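Local atomic coordinates of putative uncharacterized protein (PDB entry 4X2H), a protein that has no established function but adopts an NTF2-like fold and pairs with a different protein through its sheet, consistent with a part in nuclear transport. Residues S27-N33 and L174-H178; M121-T126 and N150-V156; Q147-D151 and K179-Y183. One frame throughout, in Å; residues are numbered along the deposited sequence.

Contact 1: residues S27-N33 and L174-H178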
# COMPACT_ATOMS: atom_id res chain seq x y z
N SER B 27 -16.20 11.46 -2.51
CA SER B 27 -16.34 12.06 -1.19
C SER B 27 -15.31 11.51 -0.21
O SER B 27 -15.12 12.06 0.88
CB SER B 27 -17.75 11.84 -0.65
OG SER B 27 -17.94 10.49 -0.26
N GLY B 28 -14.64 10.43 -0.60
CA GLY B 28 -13.62 9.82 0.24
C GLY B 28 -12.23 10.41 0.05
O GLY B 28 -11.28 9.97 0.70
N TYR B 29 -12.11 11.40 -0.83
CA TYR B 29 -10.83 12.03 -1.13
C TYR B 29 -10.71 13.40 -0.47
O TYR B 29 -11.71 14.01 -0.11
CB TYR B 29 -10.65 12.17 -2.64
CG TYR B 29 -10.49 10.86 -3.35
CD1 TYR B 29 -11.59 10.04 -3.59
CD2 TYR B 29 -9.25 10.42 -3.78
CE1 TYR B 29 -11.46 8.84 -4.24
CE2 TYR B 29 -9.11 9.20 -4.44
CZ TYR B 29 -10.22 8.42 -4.65
OH TYR B 29 -10.10 7.22 -5.30
N VAL B 30 -9.47 13.89 -0.33
CA VAL B 30 -9.24 15.16 0.35
C VAL B 30 -9.78 16.36 -0.43
O VAL B 30 -10.08 17.39 0.17
CB VAL B 30 -7.73 15.41 0.62
CG1 VAL B 30 -7.19 14.41 1.64
CG2 VAL B 30 -6.93 15.40 -0.69
N ASN B 31 -9.92 16.22 -1.74
CA ASN B 31 -10.27 17.35 -2.60
C ASN B 31 -11.53 18.10 -2.16
O ASN B 31 -11.56 19.33 -2.17
CB ASN B 31 -10.47 16.89 -4.05
CG ASN B 31 -9.23 16.26 -4.63
OD1 ASN B 31 -8.58 15.44 -3.99
ND2 ASN B 31 -8.88 16.66 -5.86
N ASN B 32 -12.56 17.35 -1.77
CA ASN B 32 -13.84 17.95 -1.43
C ASN B 32 -14.04 18.06 0.08
O ASN B 32 -15.16 17.96 0.58
CB ASN B 32 -14.98 17.14 -2.05
CG ASN B 32 -14.88 17.08 -3.57
OD1 ASN B 32 -14.41 18.02 -4.21
ND2 ASN B 32 -15.32 15.96 -4.15
N ASN B 33 -12.94 18.27 0.80
CA ASN B 33 -12.98 18.46 2.24
C ASN B 33 -12.81 19.94 2.59
O ASN B 33 -11.92 20.61 2.05
CB ASN B 33 -11.90 17.62 2.93
CG ASN B 33 -11.91 17.79 4.43
OD1 ASN B 33 -11.10 18.53 4.99
ND2 ASN B 33 -12.82 17.10 5.10
N LEU B 174 -9.42 10.35 5.01
CA LEU B 174 -9.61 10.67 3.60
C LEU B 174 -8.41 10.27 2.76
O LEU B 174 -7.30 10.16 3.26
CB LEU B 174 -9.88 12.16 3.44
CG LEU B 174 -11.11 12.68 4.18
CD1 LEU B 174 -11.09 14.20 4.23
CD2 LEU B 174 -12.38 12.17 3.53
N ILE B 175 -8.63 10.07 1.46
CA ILE B 175 -7.57 9.67 0.56
C ILE B 175 -6.78 10.88 0.06
O ILE B 175 -7.33 11.76 -0.62
CB ILE B 175 -8.11 8.92 -0.67
CG1 ILE B 175 -8.97 7.73 -0.24
CG2 ILE B 175 -6.97 8.45 -1.56
CD1 ILE B 175 -9.87 7.24 -1.33
N ALA B 176 -5.50 10.89 0.38
CA ALA B 176 -4.58 11.92 -0.09
C ALA B 176 -3.82 11.46 -1.33
O ALA B 176 -3.48 12.27 -2.20
CB ALA B 176 -3.60 12.29 1.00
N SER B 177 -3.55 10.16 -1.39
CA SER B 177 -2.92 9.54 -2.56
C SER B 177 -3.57 8.19 -2.82
O SER B 177 -4.02 7.52 -1.89
CB SER B 177 -1.41 9.34 -2.36
OG SER B 177 -0.72 10.57 -2.30
N HIS B 178 -3.59 7.80 -4.08
CA HIS B 178 -4.23 6.56 -4.50
C HIS B 178 -3.56 6.07 -5.77
O HIS B 178 -3.46 6.81 -6.74
CB HIS B 178 -5.72 6.78 -4.74
CG HIS B 178 -6.44 5.59 -5.30
ND1 HIS B 178 -7.63 5.70 -5.97
CD2 HIS B 178 -6.14 4.27 -5.27
CE1 HIS B 178 -8.04 4.50 -6.35
NE2 HIS B 178 -7.14 3.62 -5.93

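Contact 2: residues M121-T126 and N150-V156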
# COMPACT_ATOMS: atom_id res chain seq x y z
N MET B 121 -3.45 9.97 12.62
CA MET B 121 -2.69 8.99 11.85
C MET B 121 -2.70 9.29 10.36
O MET B 121 -3.76 9.47 9.76
CB MET B 121 -3.27 7.59 12.05
CG MET B 121 -3.30 7.11 13.48
SD MET B 121 -4.00 5.44 13.58
CE MET B 121 -5.69 5.73 13.09
N MET B 122 -1.51 9.31 9.77
CA MET B 122 -1.36 9.22 8.33
C MET B 122 -1.01 7.77 8.02
O MET B 122 -0.02 7.24 8.54
CB MET B 122 -0.27 10.16 7.82
CG MET B 122 0.03 10.05 6.35
SD MET B 122 1.37 11.16 5.90
CE MET B 122 0.56 12.16 4.66
N MET B 123 -1.82 7.13 7.19
CA MET B 123 -1.69 5.69 6.96
C MET B 123 -1.37 5.34 5.52
O MET B 123 -1.87 5.96 4.58
CB MET B 123 -2.98 4.98 7.37
CG MET B 123 -3.19 4.94 8.88
SD MET B 123 -4.86 4.47 9.35
CE MET B 123 -5.78 5.92 8.82
N ALA B 124 -0.53 4.32 5.37
CA ALA B 124 -0.28 3.67 4.08
C ALA B 124 -1.07 2.37 4.04
O ALA B 124 -0.78 1.44 4.80
CB ALA B 124 1.20 3.41 3.89
N LEU B 125 -2.07 2.32 3.17
CA LEU B 125 -2.96 1.17 3.06
C LEU B 125 -2.74 0.46 1.74
O LEU B 125 -2.71 1.10 0.70
CB LEU B 125 -4.42 1.63 3.18
CG LEU B 125 -5.51 0.60 2.87
CD1 LEU B 125 -5.53 -0.50 3.91
CD2 LEU B 125 -6.87 1.29 2.77
N THR B 126 -2.58 -0.86 1.78
CA THR B 126 -2.53 -1.66 0.56
C THR B 126 -3.68 -2.66 0.57
O THR B 126 -4.00 -3.25 1.61
CB THR B 126 -1.18 -2.40 0.41
OG1 THR B 126 -1.18 -3.15 -0.81
CG2 THR B 126 -0.91 -3.33 1.58
N ASN B 150 -4.51 -4.46 -7.25
CA ASN B 150 -3.75 -4.00 -6.11
C ASN B 150 -3.94 -2.50 -6.00
O ASN B 150 -3.60 -1.76 -6.93
CB ASN B 150 -2.27 -4.38 -6.26
CG ASN B 150 -1.40 -3.80 -5.17
OD1 ASN B 150 -0.36 -3.21 -5.44
ND2 ASN B 150 -1.82 -3.97 -3.92
N ASP B 151 -4.53 -2.07 -4.89
CA ASP B 151 -4.75 -0.66 -4.58
C ASP B 151 -3.83 -0.25 -3.45
O ASP B 151 -3.65 -1.00 -2.50
CB ASP B 151 -6.21 -0.41 -4.15
CG ASP B 151 -7.08 0.17 -5.25
OD1 ASP B 151 -6.57 0.89 -6.13
OD2 ASP B 151 -8.31 -0.08 -5.21
N VAL B 152 -3.23 0.94 -3.55
CA VAL B 152 -2.56 1.52 -2.40
C VAL B 152 -3.10 2.93 -2.17
O VAL B 152 -3.38 3.66 -3.11
CB VAL B 152 -1.02 1.54 -2.54
CG1 VAL B 152 -0.46 0.11 -2.55
CG2 VAL B 152 -0.58 2.33 -3.77
N PHE B 153 -3.26 3.27 -0.90
CA PHE B 153 -3.80 4.57 -0.49
C PHE B 153 -2.93 5.18 0.58
O PHE B 153 -2.40 4.47 1.43
CB PHE B 153 -5.21 4.46 0.08
CG PHE B 153 -6.21 3.82 -0.83
CD1 PHE B 153 -6.42 2.45 -0.78
CD2 PHE B 153 -6.98 4.59 -1.68
CE1 PHE B 153 -7.36 1.86 -1.59
CE2 PHE B 153 -7.92 4.00 -2.50
CZ PHE B 153 -8.12 2.64 -2.45
N ILE B 154 -2.80 6.50 0.54
CA ILE B 154 -2.36 7.23 1.72
C ILE B 154 -3.59 7.93 2.30
O ILE B 154 -4.24 8.73 1.64
CB ILE B 154 -1.25 8.24 1.40
CG1 ILE B 154 0.01 7.49 0.96
CG2 ILE B 154 -0.93 9.07 2.64
CD1 ILE B 154 1.10 8.38 0.42
N LEU B 155 -3.90 7.59 3.55
CA LEU B 155 -5.05 8.16 4.23
C LEU B 155 -4.62 9.18 5.27
O LEU B 155 -3.62 8.97 5.96
CB LEU B 155 -5.86 7.06 4.90
CG LEU B 155 -6.42 5.97 3.99
CD1 LEU B 155 -7.04 4.89 4.85
CD2 LEU B 155 -7.44 6.54 3.01
N VAL B 156 -5.37 10.27 5.37
CA VAL B 156 -5.11 11.31 6.37
C VAL B 156 -6.39 11.60 7.16
O VAL B 156 -7.50 11.29 6.71
CB VAL B 156 -4.59 12.62 5.71
CG1 VAL B 156 -3.22 12.39 5.09
CG2 VAL B 156 -5.57 13.14 4.67
O HOH W 1 1.15 -3.04 -2.77

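Contact 3: residues Q147-D151 and K179-Y183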
# COMPACT_ATOMS: atom_id res chain seq x y z
N GLN B 147 -9.44 -10.12 -13.35
CA GLN B 147 -8.17 -9.44 -13.09
C GLN B 147 -7.80 -9.56 -11.63
O GLN B 147 -8.66 -9.68 -10.77
CB GLN B 147 -8.24 -7.96 -13.45
CG GLN B 147 -8.47 -7.64 -14.90
CD GLN B 147 -8.47 -6.15 -15.14
OE1 GLN B 147 -9.20 -5.41 -14.48
NE2 GLN B 147 -7.65 -5.69 -16.07
N HIS B 148 -6.50 -9.50 -11.36
CA HIS B 148 -6.01 -9.25 -10.02
C HIS B 148 -5.88 -7.74 -9.88
O HIS B 148 -5.43 -7.08 -10.81
CB HIS B 148 -4.66 -9.94 -9.80
CG HIS B 148 -4.10 -9.74 -8.42
ND1 HIS B 148 -4.66 -10.31 -7.30
CD2 HIS B 148 -3.03 -9.02 -8.00
CE1 HIS B 148 -3.96 -9.95 -6.24
NE2 HIS B 148 -2.96 -9.17 -6.63
N PHE B 149 -6.29 -7.17 -8.75
CA PHE B 149 -6.04 -5.75 -8.51
C PHE B 149 -5.26 -5.55 -7.24
O PHE B 149 -5.32 -6.35 -6.31
CB PHE B 149 -7.33 -4.93 -8.48
CG PHE B 149 -8.08 -4.98 -7.18
CD1 PHE B 149 -9.07 -5.92 -6.97
CD2 PHE B 149 -7.83 -4.04 -6.18
CE1 PHE B 149 -9.77 -5.97 -5.78
CE2 PHE B 149 -8.54 -4.08 -4.99
CZ PHE B 149 -9.51 -5.04 -4.79
N ASN B 150 -4.51 -4.46 -7.25
CA ASN B 150 -3.75 -4.00 -6.11
C ASN B 150 -3.94 -2.50 -6.00
O ASN B 150 -3.60 -1.76 -6.93
CB ASN B 150 -2.27 -4.38 -6.26
CG ASN B 150 -1.40 -3.80 -5.17
OD1 ASN B 150 -0.36 -3.21 -5.44
ND2 ASN B 150 -1.82 -3.97 -3.92
N ASP B 151 -4.53 -2.07 -4.89
CA ASP B 151 -4.75 -0.66 -4.58
C ASP B 151 -3.83 -0.25 -3.45
O ASP B 151 -3.65 -1.00 -2.50
CB ASP B 151 -6.21 -0.41 -4.15
CG ASP B 151 -7.08 0.17 -5.25
OD1 ASP B 151 -6.57 0.89 -6.13
OD2 ASP B 151 -8.31 -0.08 -5.21
N LYS B 179 -3.07 4.83 -5.74
CA LYS B 179 -2.59 4.16 -6.94
C LYS B 179 -3.36 2.87 -7.13
O LYS B 179 -3.42 2.03 -6.24
CB LYS B 179 -1.10 3.86 -6.88
CG LYS B 179 -0.23 5.06 -6.60
CD LYS B 179 1.23 4.63 -6.52
CE LYS B 179 2.16 5.80 -6.32
NZ LYS B 179 1.99 6.82 -7.39
N TYR B 180 -3.91 2.72 -8.33
CA TYR B 180 -4.67 1.53 -8.70
C TYR B 180 -3.93 0.77 -9.78
O TYR B 180 -3.44 1.37 -10.74
CB TYR B 180 -6.06 1.93 -9.17
CG TYR B 180 -6.90 0.82 -9.74
CD1 TYR B 180 -6.80 0.47 -11.08
CD2 TYR B 180 -7.80 0.13 -8.95
CE1 TYR B 180 -7.58 -0.54 -11.61
CE2 TYR B 180 -8.59 -0.88 -9.47
CZ TYR B 180 -8.47 -1.21 -10.80
OH TYR B 180 -9.26 -2.21 -11.31
N ARG B 181 -3.85 -0.54 -9.61
CA ARG B 181 -3.32 -1.44 -10.63
C ARG B 181 -4.19 -2.67 -10.75
O ARG B 181 -4.57 -3.27 -9.75
CB ARG B 181 -1.88 -1.85 -10.30
CG ARG B 181 -0.84 -0.83 -10.70
CD ARG B 181 -0.63 -0.83 -12.22
NE ARG B 181 0.28 0.22 -12.65
CZ ARG B 181 0.50 0.53 -13.93
NH1 ARG B 181 -0.13 -0.13 -14.89
NH2 ARG B 181 1.36 1.50 -14.23
N ALA B 182 -4.51 -3.02 -11.99
CA ALA B 182 -5.24 -4.24 -12.27
C ALA B 182 -4.66 -4.86 -13.54
O ALA B 182 -4.29 -4.14 -14.46
CB ALA B 182 -6.73 -3.96 -12.42
N TYR B 183 -4.57 -6.18 -13.56
CA TYR B 183 -3.98 -6.87 -14.70
C TYR B 183 -4.39 -8.34 -14.70
O TYR B 183 -4.93 -8.83 -13.71
CB TYR B 183 -2.46 -6.75 -14.67
CG TYR B 183 -1.86 -7.00 -13.30
CD1 TYR B 183 -1.61 -8.29 -12.85
CD2 TYR B 183 -1.57 -5.95 -12.44
CE1 TYR B 183 -1.07 -8.52 -11.60
CE2 TYR B 183 -1.04 -6.17 -11.19
CZ TYR B 183 -0.79 -7.45 -10.77
OH TYR B 183 -0.26 -7.67 -9.52
OXT TYR B 183 -4.20 -9.05 -15.69
O HOH W 2 -9.65 -2.74 -13.96
O HOH W 3 -6.06 -7.55 -17.62
O HOH W 4 -1.46 0.05 -7.13

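Contact 1: residues S27-N33 and L174-H178
Y29 and I175 meet in a single backbone bridge, their CA atoms 4.4 Å apart, which ties the loop between helices 3-20 and 34-39 to strand 173-182 of the NTF2-like fold. I175 is gripped at both ends: its N donates to G28 O at 2.8 Å and its O accepts from V30 N at 3.0 Å. Just beyond, A176 and S177 both face I154 of the neighbouring strand, a classic beta bulge where the chain turns a corner.

I175 has CG1 anti to its carbonyl carbon (chi1 -54°), and CD1 comes over the middle of the Y29 ring in a CH-pi contact, 3.6 Å from the centroid. L174 lays CB against V30 CG1, while its methyls part, CD1 to N33 ND2 (3.5 Å) and CD2 to the carbonyl O atoms of S27 and G28. N33 is the N-cap residue of helix 34-39, its OD1 accepting from Y36 N, so an asparagine fits here. H178, past the corner, has NE2 bonded to D151 OD1; its other ring nitrogen, ND1, lies at the edge of the Y29 ring, in its plane, and hydrogen-bonds Y29 OH at 3.0 Å.

Contact 2: residues M121-T126 and N150-V156
M123 pairs with L155 and L125 with F153 at the two hydrogen-bonded positions of this beta hairpin, whose strands run antiparallel at 169° in the curved sheet of the NTF2-like fold. Each pair exchanges two backbone bonds. L125 N to F153 O, 2.8 Å, is almost straight at 177°. At the intervening positions CA-H...O contacts fill in, such as V152 CA to L125 O at 3.1 Å.

Apolar contacts divide between the two faces. On that of M123, L125, F153 and L155, which helix 3-20 covers, L125 has CG anti to its backbone N (chi1 171°) and lies alongside F153. L125 CD2 touches F153 CD1 at 3.8 Å, and the same methyl reaches L155 CD1. M123 CE bends back to L155 CB. L125 packs on F11 and V12 of that helix, and the F153 ring meets F11 and Y15 edge-to-face. At the far end M122 rests CE on V156 CG1 at 3.8 Å, its CG on I154 CG2.

The polar contacts, of T126 and N150, are at one end of the face that carries A124, T126, V152 and I154, where the chain of another protein packs on T126 and V152. N150 bonds V127 O through ND2, and its OD1 is hydrogen-bonded to a polar side chain of that other protein. One water molecule joins the strands here, donating to N150 OD1 at 3.1 Å and hydrogen-bonded to T126 OG1 at 3.0 Å.

Contact 3: residues Q147-D151 and K179-Y183
K179 meets the opposite strand through its backbone: its O lies 3.4 Å from D151 CA in a CA-H...O contact, and takes a weak bond from a water that also donates to N150 O. Its side chain leads away, NZ reaching a polar group on the chain of another protein. Y180 has CG anti to its backbone N (chi1 173°), which sets CD2, at the ring edge, 3.2 Å from D151 OD1; carboxylate and ring planes stand 58° apart, and D151 OD2 is hydrogen-bonded to Y16 OH. The phenol suits this place because its OH also bonds Y87 OH and, through a second water, Q147 OE1. R181 exchanges two backbone bonds with N150, R181 O accepting N150 N at 2.8 Å. Its NE turns outward to a salt bridge with an acidic side chain of the other protein. These pairs belong to the mixed sheet of the NTF2-like fold, in which strand 173-182 runs antiparallel to 145-157. A182, small, fits the non-hydrogen-bonded position facing F149, its CB 4.1 Å from F149 CB. Y183 N donates to H148 O, and its terminal O accepts H148 N at 2.9 Å. With chi1 at 45°, its ring has one face over H148 O, while Y183 OH, hydrogen-bonded to a polar side chain of the other protein, comes within 3.4 Å of H148 CD2.

Overall arrangement
Contacts 2 and 3 join neighbouring strands of one sheet, in which strand 145-157 is flanked by 122-135 and 173-182, and contact 1 fastens the loop 27-33 to strand 173-182 of it. Contacts 2 and 3 share N150 and D151, their centres about 15 Å apart, and K179 N probably donates to V152 O, 2.9 Å away. Contact 1, centred about 11 Å from contact 2 and about 19 Å from contact 3, touches both: L174 N lies 2.7 Å from V156 O, and H178 NE2 2.8 Å from D151 OD1. H178 thus links the loop 27-33 with strand 145-157, its ring also stacked on F153. All three contacts reach the other protein, contact 1 through S177 alone of its residues.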